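Local atomic coordinates of uncharacterized protein (Deinococcus radiodurans, PDB entry 3GG7), a protein that binds manganese and belongs to the TatD-type metal-dependent hydrolases, so it probably cleaves ester bonds, although its substrate is unknown. Residues 24-29 with 208-213; 72-77 with 111-116. All blocks are in the same frame, centred on the assembly; numbering follows the deposited sequence.

Interaction 1: 24-29 with 208-213; sequences EERQLT and LPWDVK
The indole of W210 is held between two groups: the guanidinium of R26 lies over one face and CB of L208 over the other. R26 stacks almost flat, its plane 10° from that of the indole and the group centres 3.6 Å apart. CZ stands just 6° off the normal of the five-membered ring, at 3.6 Å from its centroid, which meets the definition of a cation-pi pair. Atom by atom, NE sits 3.5 Å from CG of W210, while NH2 lies over the NE1 side of the pyrrole. The R26 chain runs extended from CG to NE, and this reach carries the guanidinium out across the ring; NH1 also makes a weak hydrogen bond to A22 O. At the root of the W210 side chain, L28 sets its CD1 against CA (3.5 Å) and CB (3.7 Å) of W210. Its other methyl, CD2, faces CB of P209 at 4.2 Å. The leucine reaches this position with CG anti to the backbone N (chi1 -163°). A22 and C23 of helix 16-25 also touch the W210 side chain, and L28 also packs on D5. The contact thus joins the barrel's first helix-to-strand connection, from the Schellman-capped end of helix 16-25 into strand 29-32, to the 3-10 turn before helix 212-223, in a TIM-barrel-type TatD fold.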
loop_
_atom_site.group_PDB
_atom_site.type_symbol
_atom_site.label_atom_id
_atom_site.label_comp_id
_atom_site.label_asym_id
_atom_site.label_seq_id
_atom_site.Cartn_x
_atom_site.Cartn_y
_atom_site.Cartn_z
ATOM N N GLU A 24 -9.007 -0.603 -16.508
ATOM C CA GLU A 24 -8.733 -1.456 -17.673
ATOM C C GLU A 24 -8.680 -0.712 -18.992
ATOM O O GLU A 24 -7.829 -0.995 -19.840
ATOM C CB GLU A 24 -9.753 -2.562 -17.815
ATOM C CG GLU A 24 -9.564 -3.714 -16.919
ATOM C CD GLU A 24 -8.182 -4.399 -16.998
ATOM O OE1 GLU A 24 -7.471 -4.442 -18.030
ATOM O OE2 GLU A 24 -7.839 -4.897 -15.938
ATOM N N GLU A 25 -9.594 0.239 -19.193
ATOM C CA GLU A 25 -9.581 1.032 -20.419
ATOM C C GLU A 25 -8.259 1.761 -20.583
ATOM O O GLU A 25 -7.750 1.898 -21.694
ATOM C CB GLU A 25 -10.765 2.024 -20.444
ATOM C CG GLU A 25 -12.127 1.356 -20.659
ATOM C CD GLU A 25 -13.325 2.198 -20.176
ATOM O OE1 GLU A 25 -13.144 3.301 -19.611
ATOM O OE2 GLU A 25 -14.468 1.724 -20.317
ATOM N N ARG A 26 -7.687 2.208 -19.465
ATOM C CA ARG A 26 -6.429 2.941 -19.473
ATOM C C ARG A 26 -5.215 2.034 -19.370
ATOM O O ARG A 26 -4.083 2.509 -19.391
ATOM C CB ARG A 26 -6.414 3.893 -18.274
ATOM C CG ARG A 26 -7.409 5.034 -18.379
ATOM C CD ARG A 26 -7.447 5.807 -17.067
ATOM N NE ARG A 26 -8.075 7.111 -17.244
ATOM C CZ ARG A 26 -9.384 7.314 -17.330
ATOM N NH1 ARG A 26 -10.239 6.310 -17.237
ATOM N NH2 ARG A 26 -9.838 8.550 -17.506
ATOM N N GLN A 27 -5.442 0.729 -19.258
ATOM C CA GLN A 27 -4.392 -0.238 -18.934
ATOM C C GLN A 27 -3.536 0.258 -17.758
ATOM O O GLN A 27 -2.294 0.222 -17.779
ATOM C CB GLN A 27 -3.582 -0.593 -20.180
ATOM C CG GLN A 27 -4.510 -1.017 -21.315
ATOM C CD GLN A 27 -3.994 -2.161 -22.161
ATOM O OE1 GLN A 27 -3.330 -1.942 -23.161
ATOM N NE2 GLN A 27 -4.337 -3.396 -21.774
ATOM N N LEU A 28 -4.243 0.683 -16.710
ATOM C CA LEU A 28 -3.649 1.227 -15.492
ATOM C C LEU A 28 -3.672 0.111 -14.444
ATOM O O LEU A 28 -4.740 -0.373 -14.073
ATOM C CB LEU A 28 -4.450 2.455 -15.030
ATOM C CG LEU A 28 -3.776 3.385 -14.031
ATOM C CD1 LEU A 28 -4.448 4.783 -14.054
ATOM C CD2 LEU A 28 -3.785 2.812 -12.639
ATOM N N THR A 29 -2.489 -0.337 -14.029
ATOM C CA THR A 29 -2.355 -1.372 -13.025
ATOM C C THR A 29 -2.622 -0.840 -11.632
ATOM O O THR A 29 -2.050 0.166 -11.211
ATOM C CB THR A 29 -0.967 -1.989 -13.066
ATOM O OG1 THR A 29 -0.702 -2.443 -14.395
ATOM C CG2 THR A 29 -0.828 -3.134 -12.062
ATOM N N LEU A 208 -9.050 9.435 -7.718
ATOM C CA LEU A 208 -9.229 8.267 -8.583
ATOM C C LEU A 208 -7.870 7.739 -8.987
ATOM O O LEU A 208 -6.876 8.478 -8.972
ATOM C CB LEU A 208 -10.022 8.653 -9.840
ATOM C CG LEU A 208 -11.479 8.980 -9.565
ATOM C CD1 LEU A 208 -12.009 9.772 -10.769
ATOM C CD2 LEU A 208 -12.263 7.679 -9.306
ATOM N N PRO A 209 -7.786 6.449 -9.370
ATOM C CA PRO A 209 -6.477 5.859 -9.685
ATOM C C PRO A 209 -5.661 6.616 -10.725
ATOM O O PRO A 209 -4.426 6.696 -10.613
ATOM C CB PRO A 209 -6.827 4.446 -10.162
ATOM C CG PRO A 209 -8.112 4.143 -9.494
ATOM C CD PRO A 209 -8.860 5.448 -9.375
ATOM N N TRP A 210 -6.323 7.192 -11.713
ATOM C CA TRP A 210 -5.601 7.850 -12.771
ATOM C C TRP A 210 -5.064 9.230 -12.351
ATOM O O TRP A 210 -4.296 9.849 -13.091
ATOM C CB TRP A 210 -6.414 7.886 -14.082
ATOM C CG TRP A 210 -7.863 8.205 -13.963
ATOM C CD1 TRP A 210 -8.455 9.418 -14.172
ATOM C CD2 TRP A 210 -8.919 7.297 -13.647
ATOM N NE1 TRP A 210 -9.800 9.318 -14.003
ATOM C CE2 TRP A 210 -10.123 8.027 -13.681
ATOM C CE3 TRP A 210 -8.970 5.931 -13.338
ATOM C CZ2 TRP A 210 -11.361 7.439 -13.398
ATOM C CZ3 TRP A 210 -10.191 5.351 -13.065
ATOM C CH2 TRP A 210 -11.373 6.100 -13.085
ATOM N N ASP A 211 -5.378 9.675 -11.127
ATOM C CA ASP A 211 -4.734 10.861 -10.565
ATOM C C ASP A 211 -3.269 10.571 -10.245
ATOM O O ASP A 211 -2.505 11.480 -9.863
ATOM C CB ASP A 211 -5.422 11.311 -9.263
ATOM C CG ASP A 211 -6.787 11.920 -9.469
ATOM O OD1 ASP A 211 -7.024 12.579 -10.508
ATOM O OD2 ASP A 211 -7.646 11.763 -8.579
ATOM N N VAL A 212 -2.875 9.309 -10.357
ATOM C CA VAL A 212 -1.468 8.912 -10.200
ATOM C C VAL A 212 -0.577 9.564 -11.261
ATOM O O VAL A 212 0.619 9.692 -11.031
ATOM C CB VAL A 212 -1.297 7.343 -10.133
ATOM C CG1 VAL A 212 -1.303 6.700 -11.500
ATOM C CG2 VAL A 212 -0.037 6.954 -9.362
ATOM N N LYS A 213 -1.150 9.977 -12.399
ATOM C CA LYS A 213 -0.406 10.804 -13.372
ATOM C C LYS A 213 0.250 12.007 -12.681
ATOM O O LYS A 213 1.387 12.367 -13.011
ATOM C CB LYS A 213 -1.328 11.278 -14.503
ATOM C CG LYS A 213 -0.551 11.826 -15.704
ATOM C CD LYS A 213 -1.428 12.003 -16.929
ATOM C CE LYS A 213 -0.640 12.655 -18.060
ATOM N NZ LYS A 213 -1.369 12.618 -19.382
#

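Interaction 2: 72-77 with 111-116; sequences PWFDRY and RRCEDH. With SO4 (sulfate ion), chain C.
D75 and H116 tie together two neighbouring helices of the TIM-barrel-type fold, 72-77 and 99-115, whose short segments run nearly parallel (17°) with axes 10.6 Å apart. The direct bond goes from H116 NE2 to D75 OD1, 2.9 Å long with an N-H...O angle of 150°. The imidazole nitrogen comes from above the carboxylate plane, and the oxygen lies slightly out of the ring plane. R112 meets the same oxygen through its aliphatic part, CD standing 3.5 Å from D75 OD1, while its CB lies at the edge of the F74 ring. On the buried side, CZ of F74 approaches SG of C113 at 4.4 Å; both side chains also touch V84 of strand 83-88.

One shell out, the R112 chain bends at chi2 and chi3 and turns its guanidinium back to D115 in the next helical turn. NE and NH1 both grip OD2, NH1 at 2.7 Å, in a side-on salt bridge. With an alanine here in place of R112, D115 would probably lose its charge partner and a gap would open beside D75, where CD now packs. A water donates to D75 OD1 and D115 OD2, linking the two acids. At the C-terminal end of helix 72-77, R76 and Y77 hold a sulfate, probably from the crystallisation liquor: Y77 OH donates to its O4 at 2.7 Å, and R76 NE reaches that same O4 at 3.1 Å.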
loop_
_atom_site.group_PDB
_atom_site.type_symbol
_atom_site.label_atom_id
_atom_site.label_comp_id
_atom_site.label_asym_id
_atom_site.label_seq_id
_atom_site.Cartn_x
_atom_site.Cartn_y
_atom_site.Cartn_z
ATOM N N PRO A 72 -10.065 -14.998 11.266
ATOM C CA PRO A 72 -9.791 -16.310 10.650
ATOM C C PRO A 72 -9.882 -16.392 9.119
ATOM O O PRO A 72 -9.307 -17.301 8.514
ATOM C CB PRO A 72 -10.847 -17.219 11.288
ATOM C CG PRO A 72 -11.296 -16.515 12.485
ATOM C CD PRO A 72 -11.141 -15.070 12.265
ATOM N N TRP A 73 -10.587 -15.452 8.477
ATOM C CA TRP A 73 -10.658 -15.416 7.031
ATOM C C TRP A 73 -9.315 -15.016 6.399
ATOM O O TRP A 73 -9.081 -15.284 5.244
ATOM C CB TRP A 73 -11.798 -14.498 6.599
ATOM C CG TRP A 73 -13.138 -15.224 6.671
ATOM C CD1 TRP A 73 -13.708 -15.927 5.660
ATOM C CD2 TRP A 73 -14.018 -15.361 7.798
ATOM N NE1 TRP A 73 -14.899 -16.472 6.069
ATOM C CE2 TRP A 73 -15.106 -16.146 7.381
ATOM C CE3 TRP A 73 -13.984 -14.909 9.117
ATOM C CZ2 TRP A 73 -16.159 -16.480 8.232
ATOM C CZ3 TRP A 73 -15.042 -15.252 9.966
ATOM C CH2 TRP A 73 -16.114 -16.031 9.506
ATOM N N PHE A 74 -8.441 -14.402 7.183
ATOM C CA PHE A 74 -7.127 -14.029 6.660
ATOM C C PHE A 74 -6.361 -15.290 6.261
ATOM O O PHE A 74 -5.952 -15.421 5.118
ATOM C CB PHE A 74 -6.301 -13.146 7.623
ATOM C CG PHE A 74 -5.046 -12.644 7.000
ATOM C CD1 PHE A 74 -5.057 -11.533 6.176
ATOM C CD2 PHE A 74 -3.860 -13.323 7.181
ATOM C CE1 PHE A 74 -3.876 -11.105 5.561
ATOM C CE2 PHE A 74 -2.702 -12.896 6.570
ATOM C CZ PHE A 74 -2.717 -11.803 5.773
ATOM N N ASP A 75 -6.144 -16.197 7.214
ATOM C CA ASP A 75 -5.421 -17.419 6.868
ATOM C C ASP A 75 -6.148 -18.241 5.803
ATOM O O ASP A 75 -5.491 -18.833 4.937
ATOM C CB ASP A 75 -5.106 -18.285 8.078
ATOM C CG ASP A 75 -4.098 -19.405 7.742
ATOM O OD1 ASP A 75 -2.908 -19.106 7.475
ATOM O OD2 ASP A 75 -4.510 -20.589 7.702
ATOM N N ARG A 76 -7.488 -18.234 5.832
ATOM C CA ARG A 76 -8.296 -18.970 4.863
ATOM C C ARG A 76 -7.925 -18.589 3.442
ATOM O O ARG A 76 -7.796 -19.457 2.569
ATOM C CB ARG A 76 -9.798 -18.755 5.093
ATOM C CG ARG A 76 -10.721 -19.498 4.127
ATOM C CD ARG A 76 -12.169 -19.357 4.547
ATOM N NE ARG A 76 -13.119 -20.000 3.639
ATOM C CZ ARG A 76 -13.471 -21.290 3.674
ATOM N NH1 ARG A 76 -12.910 -22.117 4.553
ATOM N NH2 ARG A 76 -14.357 -21.762 2.796
ATOM N N TYR A 77 -7.812 -17.280 3.183
ATOM C CA TYR A 77 -7.662 -16.779 1.828
ATOM C C TYR A 77 -6.244 -16.480 1.394
ATOM O O TYR A 77 -6.015 -16.279 0.208
ATOM C CB TYR A 77 -8.478 -15.501 1.672
ATOM C CG TYR A 77 -9.981 -15.652 1.845
ATOM C CD1 TYR A 77 -10.681 -16.732 1.322
ATOM C CD2 TYR A 77 -10.690 -14.688 2.512
ATOM C CE1 TYR A 77 -12.083 -16.809 1.458
ATOM C CE2 TYR A 77 -12.059 -14.736 2.646
ATOM C CZ TYR A 77 -12.755 -15.812 2.119
ATOM O OH TYR A 77 -14.119 -15.811 2.266
ATOM N N ARG A 111 3.253 -13.322 10.743
ATOM C CA ARG A 111 3.580 -14.724 10.958
ATOM C C ARG A 111 2.926 -15.645 9.913
ATOM O O ARG A 111 3.590 -16.541 9.381
ATOM C CB ARG A 111 3.226 -15.136 12.382
ATOM C CG ARG A 111 4.107 -14.472 13.432
ATOM C CD ARG A 111 4.161 -15.303 14.701
ATOM N NE ARG A 111 4.494 -14.526 15.896
ATOM C CZ ARG A 111 5.676 -13.959 16.155
ATOM N NH1 ARG A 111 6.696 -14.028 15.292
ATOM N NH2 ARG A 111 5.842 -13.296 17.299
ATOM N N ARG A 112 1.654 -15.394 9.576
ATOM C CA ARG A 112 0.963 -16.202 8.566
ATOM C C ARG A 112 1.590 -15.980 7.202
ATOM O O ARG A 112 1.746 -16.927 6.427
ATOM C CB ARG A 112 -0.529 -15.895 8.516
ATOM C CG ARG A 112 -1.260 -16.127 9.838
ATOM C CD ARG A 112 -1.341 -17.598 10.227
ATOM N NE ARG A 112 -0.099 -18.116 10.805
ATOM C CZ ARG A 112 0.350 -17.869 12.040
ATOM N NH1 ARG A 112 1.499 -18.412 12.438
ATOM N NH2 ARG A 112 -0.318 -17.082 12.881
ATOM N N CYS A 113 2.012 -14.747 6.908
ATOM C CA CYS A 113 2.718 -14.479 5.657
ATOM C C CYS A 113 3.994 -15.320 5.597
ATOM O O CYS A 113 4.260 -15.966 4.600
ATOM C CB CYS A 113 3.064 -13.017 5.498
ATOM S SG CYS A 113 1.606 -11.989 5.090
ATOM N N GLU A 114 4.745 -15.344 6.691
ATOM C CA GLU A 114 5.964 -16.174 6.740
ATOM C C GLU A 114 5.633 -17.650 6.495
ATOM O O GLU A 114 6.308 -18.321 5.682
ATOM C CB GLU A 114 6.693 -15.999 8.069
ATOM C CG GLU A 114 7.966 -16.821 8.143
ATOM C CD GLU A 114 8.747 -16.632 9.418
ATOM O OE1 GLU A 114 8.694 -15.535 10.039
ATOM O OE2 GLU A 114 9.456 -17.598 9.780
ATOM N N ASP A 115 4.567 -18.126 7.139
ATOM C CA ASP A 115 4.174 -19.534 7.064
ATOM C C ASP A 115 3.790 -19.950 5.640
ATOM O O ASP A 115 3.929 -21.114 5.271
ATOM C CB ASP A 115 2.988 -19.823 7.994
ATOM C CG ASP A 115 3.360 -19.849 9.452
ATOM O OD1 ASP A 115 4.552 -19.990 9.776
ATOM O OD2 ASP A 115 2.427 -19.736 10.287
ATOM N N HIS A 116 3.295 -18.999 4.841
ATOM C CA HIS A 116 2.865 -19.256 3.476
ATOM C C HIS A 116 3.924 -18.858 2.450
ATOM O O HIS A 116 3.637 -18.765 1.256
ATOM C CB HIS A 116 1.526 -18.539 3.195
ATOM C CG HIS A 116 0.346 -19.167 3.864
ATOM N ND1 HIS A 116 -0.499 -20.036 3.208
ATOM C CD2 HIS A 116 -0.147 -19.038 5.119
ATOM C CE1 HIS A 116 -1.456 -20.420 4.031
ATOM N NE2 HIS A 116 -1.271 -19.823 5.194
HETATM S S SO4 C . -15.457 -19.000 0.825
HETATM O O1 SO4 C . -14.203 -19.497 0.277
HETATM O O2 SO4 C . -16.138 -18.157 -0.161
HETATM O O3 SO4 C . -16.340 -20.133 1.151
HETATM O O4 SO4 C . -15.131 -18.259 2.043
HETATM O O HOH W 1 -0.470 -20.407 9.094
#

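Overall arrangement
Interactions 1 and 2 lie in separate regions of one chain, their centres 30 Å apart and their nearest atoms about 19 Å apart. In sequence, interaction 2 falls wholly between 24-29 and 208-213, so the longer closure made by interaction 1 encloses the shorter one. Interaction 1 lies near the metal site: the P209 side chain is about 12 Å from the bound manganese, and about 9 Å from that of H9, one of its ligands. On the interaction 2 side, the F74 side chain is about 10 Å from that of E86, another manganese ligand. Neither contact supplies a metal ligand; interaction 1 joins a strand lead-in to the turn before a late helix, and interaction 2 joins two outer helices.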